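Local coordinates for protein putative hydrolase (Shewanella frigidimarina, PDB 3LHO) that probably acts as an iron(II)-dependent dioxygenase of the 2-oxoadipate dioxygenase/decarboxylase family and carries a nickel ion at its metal site in this crystal, at residues 12-17 with 232-237; 37-42 with 164-169; 79-84 with 93-98. All blocks are in the same frame, centred on the assembly; numbering follows the deposited sequence. Where two conformers were deposited one is given.

Overall arrangement
Helix 6-20, near the N terminus, supplies 12-17, which meets 232-237 and so closes the longest loop, in contact 1. Within that loop, contact 2 brings 37-42 to 164-169, and inside the loop it closes lies contact 3, the hairpin of 79-84 with 93-98; the three are nested and none cross. All reach one mixed sheet. Strand 39-47 stands between 93-99 and 165-169, so contacts 2 and 3 touch, through Ile42 O to Phe95 N and the Asp40-Lys93 salt bridge. Strand 235-239 flanks 165-169, and contacts 1 and 2 share the nickel ion through Glu235, His41 and His165. Contacts 1 and 3 do not touch; their centres are about 16 Å apart.

Contact 1 of 3, residues 12-17 with 232-237; sequences ALWQDY and CFYEFA. With NI (nickel (II) ion), chain B.
Tyr17 on helix 6-20 and Cys232 in the loop leading into strand 235-239 make the nearest backbone approach, CA to CA 8.2 Å, so the gap is bridged by side chains. With CG anti to the backbone N (chi1 172°), Tyr17 sends its ring across it, and its OH donates to Phe233 O at 2.6 Å. The acceptor lies at the ring edge, in plane, while the hydroxyl is tilted 32° from the carbonyl plane. Cys232 approaches the same ring obliquely, its CB 3.7 Å from Tyr17 CE1 and its SG 5.1 Å from the ring centroid in a sulfur-aromatic contact. Helix 6-20 packs on the mixed sheet of this glyoxalase-clan protein; Leu13 and the rings of Trp14 and Tyr17 also meet Phe166 of strand 165-169. The Tyr234 side chain crosses that of Tyr17 at about a right angle, and Tyr17 OH lies 3.6 Å from Tyr234 CD1. Tyr234 CE1 meets the edge of the Trp14 ring at CZ3, 3.7 Å away, with the ring planes 52° apart. A phenylalanine in place of Tyr17 would probably leave Phe233 O without this donor and remove the one hydrogen bond between the helix segment and the loop. Glu235 does not touch the helix segment; it binds nickel through OE1 at 2.2 Å, and its OE2 accepts a 2.6 Å hydrogen bond from the O of water 1, also a nickel ligand.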
loop_
_atom_site.group_PDB
_atom_site.type_symbol
_atom_site.label_atom_id
_atom_site.label_comp_id
_atom_site.label_asym_id
_atom_site.label_seq_id
_atom_site.Cartn_x
_atom_site.Cartn_y
_atom_site.Cartn_z
ATOM N N ALA A 12 7.808 9.701 -7.564
ATOM C CA ALA A 12 8.545 8.535 -8.016
ATOM C C ALA A 12 7.816 7.245 -7.629
ATOM O O ALA A 12 7.738 6.278 -8.428
ATOM C CB ALA A 12 9.989 8.570 -7.453
ATOM N N LEU A 13 7.222 7.233 -6.440
ATOM C CA LEU A 13 6.457 6.089 -6.015
ATOM C C LEU A 13 5.222 5.867 -6.896
ATOM O O LEU A 13 4.876 4.731 -7.234
ATOM C CB LEU A 13 6.026 6.237 -4.539
ATOM C CG LEU A 13 5.497 5.019 -3.797
ATOM C CD1 LEU A 13 6.605 3.974 -3.438
ATOM C CD2 LEU A 13 4.760 5.455 -2.513
ATOM N N TRP A 14 4.534 6.949 -7.206
ATOM C CA TRP A 14 3.366 6.909 -8.090
ATOM C C TRP A 14 3.724 6.469 -9.502
ATOM O O TRP A 14 3.028 5.647 -10.087
ATOM C CB TRP A 14 2.706 8.283 -8.104
ATOM C CG TRP A 14 1.548 8.437 -9.075
ATOM C CD1 TRP A 14 1.591 9.031 -10.311
ATOM C CD2 TRP A 14 0.195 8.009 -8.875
ATOM N NE1 TRP A 14 0.337 8.982 -10.902
ATOM C CE2 TRP A 14 -0.536 8.356 -10.044
ATOM C CE3 TRP A 14 -0.472 7.365 -7.832
ATOM C CZ2 TRP A 14 -1.904 8.098 -10.183
ATOM C CZ3 TRP A 14 -1.831 7.105 -7.974
ATOM C CH2 TRP A 14 -2.533 7.467 -9.139
ATOM N N GLN A 15 4.810 6.987 -10.048
ATOM C CA GLN A 15 5.219 6.559 -11.416
ATOM C C GLN A 15 5.443 5.041 -11.495
ATOM O O GLN A 15 5.050 4.386 -12.468
ATOM C CB GLN A 15 6.467 7.302 -11.943
ATOM C CG GLN A 15 6.177 8.763 -12.420
ATOM C CD GLN A 15 4.968 8.877 -13.405
ATOM O OE1 GLN A 15 4.764 8.012 -14.271
ATOM N NE2 GLN A 15 4.179 9.944 -13.265
ATOM N N ASP A 16 6.045 4.494 -10.449
ATOM C CA ASP A 16 6.260 3.069 -10.343
ATOM C C ASP A 16 4.973 2.281 -10.151
ATOM O O ASP A 16 4.769 1.258 -10.814
ATOM C CB ASP A 16 7.263 2.738 -9.252
ATOM C CG ASP A 16 7.419 1.269 -9.096
ATOM O OD1 ASP A 16 8.059 0.651 -9.928
ATOM O OD2 ASP A 16 6.800 0.676 -8.193
ATOM N N TYR A 17 4.124 2.764 -9.246
ATOM C CA TYR A 17 2.831 2.164 -8.960
ATOM C C TYR A 17 1.883 2.041 -10.148
ATOM O O TYR A 17 1.217 1.000 -10.296
ATOM C CB TYR A 17 2.171 3.017 -7.879
ATOM C CG TYR A 17 0.712 2.718 -7.505
ATOM C CD1 TYR A 17 0.378 1.562 -6.797
ATOM C CD2 TYR A 17 -0.280 3.650 -7.767
ATOM C CE1 TYR A 17 -0.937 1.302 -6.390
ATOM C CE2 TYR A 17 -1.617 3.424 -7.365
ATOM C CZ TYR A 17 -1.943 2.252 -6.695
ATOM O OH TYR A 17 -3.237 2.067 -6.272
ATOM N N CYS A 232 -2.136 -4.446 -7.989
ATOM C CA CYS A 232 -2.692 -3.542 -6.956
ATOM C C CYS A 232 -4.063 -3.027 -7.336
ATOM O O CYS A 232 -4.382 -2.902 -8.528
ATOM C CB CYS A 232 -1.821 -2.295 -6.834
ATOM S SG CYS A 232 -0.043 -2.589 -6.613
ATOM N N PHE A 233 -4.856 -2.703 -6.319
ATOM C CA PHE A 233 -6.005 -1.845 -6.463
ATOM C C PHE A 233 -5.654 -0.369 -6.133
ATOM O O PHE A 233 -4.584 -0.081 -5.594
ATOM C CB PHE A 233 -7.158 -2.312 -5.557
ATOM C CG PHE A 233 -6.797 -2.471 -4.109
ATOM C CD1 PHE A 233 -6.620 -1.352 -3.295
ATOM C CD2 PHE A 233 -6.656 -3.729 -3.546
ATOM C CE1 PHE A 233 -6.277 -1.484 -1.945
ATOM C CE2 PHE A 233 -6.338 -3.882 -2.209
ATOM C CZ PHE A 233 -6.147 -2.741 -1.399
ATOM N N TYR A 234 -6.581 0.523 -6.511
ATOM C CA TYR A 234 -6.622 1.937 -6.133
ATOM C C TYR A 234 -7.808 2.064 -5.168
ATOM O O TYR A 234 -8.886 1.547 -5.438
ATOM C CB TYR A 234 -6.888 2.735 -7.394
ATOM C CG TYR A 234 -6.590 4.222 -7.444
ATOM C CD1 TYR A 234 -5.510 4.804 -6.753
ATOM C CD2 TYR A 234 -7.356 5.052 -8.272
ATOM C CE1 TYR A 234 -5.247 6.185 -6.858
ATOM C CE2 TYR A 234 -7.077 6.408 -8.394
ATOM C CZ TYR A 234 -6.008 6.963 -7.705
ATOM O OH TYR A 234 -5.756 8.309 -7.838
ATOM N N GLU A 235 -7.589 2.764 -4.068
ATOM C CA GLU A 235 -8.514 2.852 -2.951
ATOM C C GLU A 235 -9.024 4.296 -2.759
ATOM O O GLU A 235 -8.417 5.239 -3.263
ATOM C CB GLU A 235 -7.790 2.383 -1.708
ATOM C CG GLU A 235 -8.659 2.091 -0.475
ATOM C CD GLU A 235 -7.838 1.418 0.640
ATOM O OE1 GLU A 235 -7.073 2.141 1.325
ATOM O OE2 GLU A 235 -7.943 0.173 0.831
ATOM N N PHE A 236 -10.152 4.425 -2.048
ATOM C CA PHE A 236 -10.854 5.703 -1.803
ATOM C C PHE A 236 -11.275 5.697 -0.359
ATOM O O PHE A 236 -11.783 4.709 0.125
ATOM C CB PHE A 236 -12.050 5.838 -2.768
ATOM C CG PHE A 236 -11.667 5.548 -4.197
ATOM C CD1 PHE A 236 -11.193 6.550 -5.011
ATOM C CD2 PHE A 236 -11.691 4.251 -4.694
ATOM C CE1 PHE A 236 -10.757 6.261 -6.303
ATOM C CE2 PHE A 236 -11.262 3.970 -5.998
ATOM C CZ PHE A 236 -10.788 4.968 -6.781
ATOM N N ALA A 237 -11.032 6.786 0.362
ATOM C CA ALA A 237 -11.387 6.833 1.780
ATOM C C ALA A 237 -12.036 8.168 2.139
ATOM O O ALA A 237 -11.546 9.237 1.755
ATOM C CB ALA A 237 -10.119 6.613 2.668
HETATM NI NI NI B . -5.424 1.482 2.557
HETATM O O HOH W 1 -6.444 -0.692 2.825
HETATM O O HOH W 2 -6.602 1.497 4.218
HETATM O O HOH W 3 -4.233 0.611 4.315
#

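Contact 2 of 3, residues 37-42 with 164-169; sequences IINDHI and NHFTVS. With NI (nickel (II) ion), chain B.
One face of the His41 ring carries Thr167, whose CB stands 3.6 Å from the ring centroid, and its edge meets the His165 ring rim to rim, planes 78° apart. With Glu235 they form a two-histidine, one-glutamate metal site, consistent with the iron site expected of this glyoxalase-clan family; here both histidine NE2 atoms bind nickel, each at 2.1 Å, and three waters complete the shell. The Phe166 ring takes Ile42 CG2 over one face, 3.4 Å from its centroid in a CH-pi contact, and Asn39 at its edge. The antiparallel strands are interrupted by a classic beta bulge: Asp40 and His41 both face Thr167, whose O accepts from Asp40 N at 2.6 Å and only weakly from His41 N. His41 and Thr167 project from the face opposite Phe166 and Ile42. Each imidazole is fixed in rotation by a second-shell oxygen near its plane: Asp40 OD2 accepts from His41 ND1 through its anti lone pair, at an N-H...O angle of 171°, and Asn164 OD1 accepts from His165 ND1. Thr167 OG1 hydrogen-bonds Glu235; it also lies 3.0 Å from His41 NE2, over the ring face, but that nitrogen's lone pair is spent on the metal.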
loop_
_atom_site.group_PDB
_atom_site.type_symbol
_atom_site.label_atom_id
_atom_site.label_comp_id
_atom_site.label_asym_id
_atom_site.label_seq_id
_atom_site.Cartn_x
_atom_site.Cartn_y
_atom_site.Cartn_z
ATOM N N ILE A 37 -4.423 15.156 -7.244
ATOM C CA ILE A 37 -5.506 14.734 -6.368
ATOM C C ILE A 37 -4.849 14.569 -5.012
ATOM O O ILE A 37 -3.751 14.021 -4.946
ATOM C CB ILE A 37 -6.012 13.357 -6.850
ATOM C CG1 ILE A 37 -6.821 13.515 -8.142
ATOM C CG2 ILE A 37 -6.850 12.671 -5.814
ATOM C CD1 ILE A 37 -7.954 14.456 -7.983
ATOM N N ILE A 38 -5.497 15.002 -3.930
ATOM C CA ILE A 38 -4.954 14.767 -2.609
ATOM C C ILE A 38 -5.194 13.292 -2.189
ATOM O O ILE A 38 -6.345 12.783 -2.200
ATOM C CB ILE A 38 -5.571 15.734 -1.540
ATOM C CG1 ILE A 38 -5.267 17.199 -1.926
ATOM C CG2 ILE A 38 -5.072 15.360 -0.123
ATOM C CD1 ILE A 38 -3.825 17.498 -2.059
ATOM N N ASN A 39 -4.119 12.630 -1.770
ATOM C CA ASN A 39 -4.219 11.261 -1.263
ATOM C C ASN A 39 -4.407 11.186 0.264
ATOM O O ASN A 39 -3.789 11.941 1.015
ATOM C CB ASN A 39 -2.977 10.483 -1.692
ATOM C CG ASN A 39 -2.868 10.344 -3.200
ATOM O OD1 ASN A 39 -1.850 10.742 -3.822
ATOM N ND2 ASN A 39 -3.910 9.817 -3.807
ATOM N N ASP A 40 -5.280 10.305 0.720
ATOM C CA ASP A 40 -5.423 10.020 2.152
ATOM C C ASP A 40 -4.185 9.299 2.701
ATOM O O ASP A 40 -3.679 9.625 3.788
ATOM C CB ASP A 40 -6.639 9.095 2.394
ATOM C CG ASP A 40 -6.851 8.800 3.866
ATOM O OD1 ASP A 40 -7.193 9.743 4.592
ATOM O OD2 ASP A 40 -6.597 7.667 4.347
ATOM N N HIS A 41 -3.723 8.303 1.939
ATOM C CA HIS A 41 -2.580 7.488 2.340
ATOM C C HIS A 41 -1.990 6.699 1.213
ATOM O O HIS A 41 -2.610 6.594 0.127
ATOM C CB HIS A 41 -2.918 6.554 3.551
ATOM C CG HIS A 41 -3.885 5.435 3.272
ATOM N ND1 HIS A 41 -5.253 5.571 3.442
ATOM C CD2 HIS A 41 -3.672 4.124 2.952
ATOM C CE1 HIS A 41 -5.838 4.413 3.194
ATOM N NE2 HIS A 41 -4.902 3.519 2.915
ATOM N N ILE A 42 -0.758 6.227 1.461
ATOM C CA ILE A 42 -0.130 5.106 0.770
ATOM C C ILE A 42 0.111 3.966 1.780
ATOM O O ILE A 42 0.072 4.158 3.028
ATOM C CB ILE A 42 1.192 5.512 -0.011
ATOM C CG1 ILE A 42 2.273 6.003 0.959
ATOM C CG2 ILE A 42 0.900 6.593 -1.063
ATOM C CD1 ILE A 42 3.542 5.316 0.907
ATOM N N ASN A 164 1.885 -0.733 -2.306
ATOM C CA ASN A 164 0.786 -1.668 -2.417
ATOM C C ASN A 164 -0.474 -0.966 -2.897
ATOM O O ASN A 164 -1.206 -1.515 -3.712
ATOM C CB ASN A 164 0.503 -2.365 -1.087
ATOM C CG ASN A 164 -0.725 -3.321 -1.152
ATOM O OD1 ASN A 164 -1.822 -2.945 -0.769
ATOM N ND2 ASN A 164 -0.529 -4.545 -1.656
ATOM N N HIS A 165 -0.717 0.244 -2.391
ATOM C CA HIS A 165 -1.787 1.108 -2.956
ATOM C C HIS A 165 -1.624 2.563 -2.575
ATOM O O HIS A 165 -0.953 2.888 -1.586
ATOM C CB HIS A 165 -3.204 0.602 -2.588
ATOM C CG HIS A 165 -3.495 0.546 -1.122
ATOM N ND1 HIS A 165 -3.250 -0.569 -0.347
ATOM C CD2 HIS A 165 -4.126 1.431 -0.309
ATOM C CE1 HIS A 165 -3.650 -0.348 0.888
ATOM N NE2 HIS A 165 -4.177 0.871 0.948
ATOM N N PHE A 166 -2.192 3.428 -3.418
ATOM C CA PHE A 166 -2.551 4.798 -3.056
ATOM C C PHE A 166 -4.037 4.862 -2.766
ATOM O O PHE A 166 -4.814 4.126 -3.386
ATOM C CB PHE A 166 -2.273 5.718 -4.203
ATOM C CG PHE A 166 -0.851 6.073 -4.320
ATOM C CD1 PHE A 166 0.079 5.115 -4.697
ATOM C CD2 PHE A 166 -0.429 7.383 -4.075
ATOM C CE1 PHE A 166 1.427 5.458 -4.827
ATOM C CE2 PHE A 166 0.922 7.726 -4.250
ATOM C CZ PHE A 166 1.835 6.752 -4.558
ATOM N N THR A 167 -4.412 5.762 -1.856
ATOM C CA THR A 167 -5.791 5.999 -1.495
ATOM C C THR A 167 -6.176 7.470 -1.611
ATOM O O THR A 167 -5.573 8.321 -0.944
ATOM C CB THR A 167 -6.067 5.538 -0.063
ATOM O OG1 THR A 167 -5.739 4.146 0.055
ATOM C CG2 THR A 167 -7.570 5.774 0.268
ATOM N N VAL A 168 -7.162 7.751 -2.466
ATOM C CA VAL A 168 -7.716 9.077 -2.657
ATOM C C VAL A 168 -8.486 9.561 -1.460
ATOM O O VAL A 168 -9.243 8.796 -0.858
ATOM C CB VAL A 168 -8.607 9.114 -3.920
ATOM C CG1 VAL A 168 -9.260 10.481 -4.089
ATOM C CG2 VAL A 168 -7.729 8.753 -5.162
ATOM N N SER A 169 -8.274 10.827 -1.086
ATOM C CA SER A 169 -9.012 11.424 -0.023
ATOM C C SER A 169 -10.304 11.970 -0.613
ATOM O O SER A 169 -10.283 12.983 -1.353
ATOM C CB SER A 169 -8.236 12.590 0.609
ATOM O OG SER A 169 -9.071 13.280 1.523
HETATM NI NI NI B . -5.424 1.482 2.557
HETATM O O HOH W 4 -8.639 14.107 -3.047
HETATM O O HOH W 5 -9.327 11.317 3.942
HETATM O O HOH W 1 -6.444 -0.692 2.825
HETATM O O HOH W 2 -6.602 1.497 4.218
HETATM O O HOH W 3 -4.233 0.611 4.315
#

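Contact 3 of 3, residues 79-84 with 93-98; sequences LIAKHF and KVFISE
Phe95 and Ala81 meet on one face of an antiparallel hairpin: a chi1 of -174° swings the Phe95 ring away from its own backbone nitrogen, and it reaches diagonally past its partner His83 until CZ lies 3.6 Å from Ala81 CB, at an oblique angle. On that same face Ala81 CB also touches Ser97 CB, at 3.6 Å. On the reverse face the Phe84 and Ile96 side chains cross obliquely, Phe84 CE1 to Ile96 CD1 at 3.9 Å, while the Phe84 ring edge lies beside Val94 O; helix 54-62 packs over this side. Back on the Ala81-Phe95 face, His83 lies alongside Lys93, which meets its ring with the CD methylene, 4.0 Å from His83 CD2. Between the strands, three hydrogen-bonded pairs, Ile80-Glu98, Lys82-Ile96 and Phe84-Val94, set the register with two bonds each, the straightest being Ile96 N to Lys82 O at 2.9 Å and 180°. The strand axes run 165° apart, close to antiparallel. Lys93 NZ stays 6.3 Å from His83 NE2, so the two polar ends do not touch. His83 is served by Tyr72 and Glu85, whereas Lys93 NZ, together with Arg239, is likely to help hold Asp40 as a carboxylate.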
loop_
_atom_site.group_PDB
_atom_site.type_symbol
_atom_site.label_atom_id
_atom_site.label_comp_id
_atom_site.label_asym_id
_atom_site.label_seq_id
_atom_site.Cartn_x
_atom_site.Cartn_y
_atom_site.Cartn_z
ATOM N N LEU A 79 0.401 -9.386 11.534
ATOM C CA LEU A 79 1.020 -8.126 11.108
ATOM C C LEU A 79 1.124 -7.151 12.267
ATOM O O LEU A 79 0.239 -7.121 13.138
ATOM C CB LEU A 79 0.145 -7.429 10.071
ATOM C CG LEU A 79 -0.121 -8.040 8.692
ATOM C CD1 LEU A 79 -0.978 -7.093 7.820
ATOM C CD2 LEU A 79 1.213 -8.357 8.000
ATOM N N ILE A 80 2.199 -6.367 12.260
ATOM C CA ILE A 80 2.166 -5.125 13.020
ATOM C C ILE A 80 2.334 -3.970 12.050
ATOM O O ILE A 80 2.864 -4.099 10.930
ATOM C CB ILE A 80 3.181 -5.050 14.186
ATOM C CG1 ILE A 80 4.621 -5.154 13.674
ATOM C CG2 ILE A 80 2.847 -6.128 15.244
ATOM C CD1 ILE A 80 5.660 -4.537 14.639
ATOM N N ALA A 81 1.821 -2.817 12.446
ATOM C CA ALA A 81 1.957 -1.683 11.530
ATOM C C ALA A 81 2.008 -0.391 12.316
ATOM O O ALA A 81 1.675 -0.329 13.537
ATOM C CB ALA A 81 0.787 -1.655 10.519
ATOM N N LYS A 82 2.391 0.651 11.604
ATOM C CA LYS A 82 2.376 2.019 12.146
ATOM C C LYS A 82 1.947 2.937 10.997
ATOM O O LYS A 82 2.127 2.574 9.791
ATOM C CB LYS A 82 3.777 2.458 12.607
ATOM C CG LYS A 82 4.513 1.587 13.666
ATOM C CD LYS A 82 6.009 2.024 13.869
ATOM C CE LYS A 82 6.173 3.313 14.616
ATOM N NZ LYS A 82 5.636 3.303 16.036
ATOM N N HIS A 83 1.396 4.098 11.365
ATOM C CA HIS A 83 1.192 5.155 10.404
ATOM C C HIS A 83 1.930 6.407 10.836
ATOM O O HIS A 83 2.196 6.611 12.027
ATOM C CB HIS A 83 -0.314 5.371 10.076
ATOM C CG HIS A 83 -0.962 6.496 10.811
ATOM N ND1 HIS A 83 -1.684 6.317 11.979
ATOM C CD2 HIS A 83 -1.036 7.816 10.514
ATOM C CE1 HIS A 83 -2.143 7.499 12.380
ATOM N NE2 HIS A 83 -1.767 8.426 11.500
ATOM N N PHE A 84 2.315 7.187 9.804
ATOM C CA PHE A 84 3.096 8.406 9.917
ATOM C C PHE A 84 2.353 9.562 9.247
ATOM O O PHE A 84 1.702 9.372 8.210
ATOM C CB PHE A 84 4.497 8.226 9.277
ATOM C CG PHE A 84 5.259 7.055 9.826
ATOM C CD1 PHE A 84 4.962 5.755 9.382
ATOM C CD2 PHE A 84 6.219 7.226 10.800
ATOM C CE1 PHE A 84 5.611 4.663 9.910
ATOM C CE2 PHE A 84 6.900 6.128 11.346
ATOM C CZ PHE A 84 6.595 4.836 10.886
ATOM N N LYS A 93 -0.923 10.377 4.511
ATOM C CA LYS A 93 -0.447 9.543 5.552
ATOM C C LYS A 93 0.276 8.353 4.943
ATOM O O LYS A 93 -0.042 7.921 3.860
ATOM C CB LYS A 93 -1.607 8.998 6.436
ATOM C CG LYS A 93 -2.446 10.073 7.089
ATOM C CD LYS A 93 -3.562 9.405 7.884
ATOM C CE LYS A 93 -4.694 10.333 8.162
ATOM N NZ LYS A 93 -5.468 10.536 6.903
ATOM N N VAL A 94 1.210 7.801 5.701
ATOM C CA VAL A 94 2.011 6.672 5.304
ATOM C C VAL A 94 1.779 5.511 6.278
ATOM O O VAL A 94 2.035 5.596 7.470
ATOM C CB VAL A 94 3.512 7.058 5.196
ATOM C CG1 VAL A 94 4.365 5.786 4.930
ATOM C CG2 VAL A 94 3.679 8.142 4.125
ATOM N N PHE A 95 1.219 4.449 5.737
ATOM C CA PHE A 95 0.907 3.266 6.485
ATOM C C PHE A 95 1.935 2.192 6.097
ATOM O O PHE A 95 2.073 1.862 4.891
ATOM C CB PHE A 95 -0.482 2.804 6.107
ATOM C CG PHE A 95 -0.974 1.657 6.927
ATOM C CD1 PHE A 95 -1.509 1.856 8.198
ATOM C CD2 PHE A 95 -0.887 0.350 6.407
ATOM C CE1 PHE A 95 -1.966 0.758 8.977
ATOM C CE2 PHE A 95 -1.330 -0.741 7.138
ATOM C CZ PHE A 95 -1.883 -0.542 8.447
ATOM N N ILE A 96 2.655 1.680 7.099
ATOM C CA ILE A 96 3.715 0.677 6.865
ATOM C C ILE A 96 3.460 -0.509 7.768
ATOM O O ILE A 96 3.330 -0.389 8.996
ATOM C CB ILE A 96 5.159 1.213 7.017
ATOM C CG1 ILE A 96 5.393 2.533 6.288
ATOM C CG2 ILE A 96 6.178 0.109 6.570
ATOM C CD1 ILE A 96 6.849 3.128 6.528
ATOM N N SER A 97 3.299 -1.685 7.153
ATOM C CA SER A 97 3.102 -2.898 7.948
ATOM C C SER A 97 4.265 -3.875 7.718
ATOM O O SER A 97 5.061 -3.707 6.775
ATOM C CB SER A 97 1.761 -3.539 7.617
ATOM O OG SER A 97 1.711 -4.044 6.287
ATOM N N GLU A 98 4.429 -4.823 8.630
ATOM C CA GLU A 98 5.419 -5.884 8.460
ATOM C C GLU A 98 4.832 -7.200 8.933
ATOM O O GLU A 98 4.217 -7.245 9.965
ATOM C CB GLU A 98 6.737 -5.623 9.208
ATOM C CG GLU A 98 6.664 -5.610 10.680
ATOM C CD GLU A 98 8.005 -5.300 11.344
ATOM O OE1 GLU A 98 9.034 -4.937 10.691
ATOM O OE2 GLU A 98 8.008 -5.367 12.550
#